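Local coordinates for hypothetical protein yfcE (Escherichia coli, PDB 1SU1) that is of uncharacterised function but belongs to the calcineurin-like phosphoesterase superfamily and binds zinc ions, at residues 168-171 / 172-175. Residues are numbered along the deposited sequence; the frame is centred on the assembly and turned at random.
Sequences PGSV and SIPK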
# COMPACT_ATOMS: atom_id res chain seq x y z
N PRO A 168 4.42 -24.52 -7.61
CA PRO A 168 3.87 -25.11 -8.86
C PRO A 168 4.71 -24.81 -10.08
O PRO A 168 4.52 -25.42 -11.13
CB PRO A 168 2.51 -24.44 -9.03
CG PRO A 168 2.11 -24.11 -7.67
CD PRO A 168 3.39 -23.71 -6.93
N GLY A 169 5.64 -23.88 -9.93
CA GLY A 169 6.48 -23.49 -11.05
C GLY A 169 5.61 -22.59 -11.91
O GLY A 169 4.49 -22.25 -11.51
N SER A 170 6.10 -22.21 -13.09
CA SER A 170 5.34 -21.35 -14.00
C SER A 170 4.64 -22.17 -15.08
O SER A 170 5.20 -23.14 -15.59
CB SER A 170 6.27 -20.35 -14.70
OG SER A 170 5.55 -19.57 -15.66
N VAL A 171 3.41 -21.78 -15.44
CA VAL A 171 2.67 -22.49 -16.47
C VAL A 171 3.09 -21.98 -17.84
O VAL A 171 2.65 -22.49 -18.86
CB VAL A 171 1.14 -22.28 -16.36
CG1 VAL A 171 0.60 -22.92 -15.10
CG2 VAL A 171 0.82 -20.79 -16.39
N SER A 172 3.95 -20.96 -17.88
CA SER A 172 4.35 -20.40 -19.16
C SER A 172 5.83 -20.13 -19.40
O SER A 172 6.28 -20.14 -20.55
CB SER A 172 3.56 -19.11 -19.43
OG SER A 172 4.08 -18.03 -18.69
N ILE A 173 6.60 -19.88 -18.34
CA ILE A 173 8.02 -19.62 -18.52
C ILE A 173 8.89 -20.34 -17.48
O ILE A 173 9.59 -19.71 -16.69
CB ILE A 173 8.35 -18.12 -18.41
CG1 ILE A 173 7.23 -17.28 -19.02
CG2 ILE A 173 9.65 -17.83 -19.14
CD1 ILE A 173 7.42 -15.79 -18.83
N PRO A 174 8.85 -21.68 -17.49
CA PRO A 174 9.66 -22.43 -16.52
C PRO A 174 11.15 -22.15 -16.67
O PRO A 174 11.62 -21.81 -17.76
CB PRO A 174 9.30 -23.88 -16.83
CG PRO A 174 9.06 -23.84 -18.32
CD PRO A 174 8.23 -22.59 -18.47
N LYS A 175 11.88 -22.29 -15.56
CA LYS A 175 13.33 -22.08 -15.55
C LYS A 175 13.99 -23.40 -15.14
O LYS A 175 13.31 -24.33 -14.72
CB LYS A 175 13.73 -21.00 -14.54
CG LYS A 175 13.83 -19.58 -15.07
CD LYS A 175 12.47 -18.93 -15.24
CE LYS A 175 12.60 -17.42 -15.48
NZ LYS A 175 13.21 -16.70 -14.32
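Ser170 OG receives the backbone N-H groups of both Ser172 and Ile173, folding the chain into an ST turn, in which the N-H of Ile173 is a second donor to the same oxygen. The turn lies in the loop that leaves strand 163-167 for strand 181-186, beside the pair of zinc sites of this calcineurin-like phosphoesterase fold. The bond from Ile173 N to Ser170 OG is the shorter, 2.9 Å with a nearly straight N-H angle of 170°; that from Ser172 N to Ser170 OG measures 3.1 Å. A first torsion of 176° in Ser170 swings the hydroxyl away from its own nitrogen and in front of the two donors. Having accepted twice, Ser170 OG spends its proton on the carbonyl of Asp33, a zinc ligand, and so ties the turn to that residue's main chain, which, with the side chain about 6 Å from a zinc ion, is consistent with a second-shell place. The single proton of Ser172 OG can be shared between Ile34 O, its strongest partner, and Asp33 O; this oxygen lies 3.7 Å from Ser170 OG without being bonded to it. Val171 turns the other way, its side chain packing on Ala40 and Val44 of helix 38-51, while Ile173 O has a weak hydrogen bond with ND1 of the zinc ligand His153. Pro174 has no N-H to offer; its nitrogen sits 4.0 Å from Ser170 CB, beyond the two amides gathered at OG, whose nitrogens, Ser172 N and Ile173 N, are 2.9 Å apart.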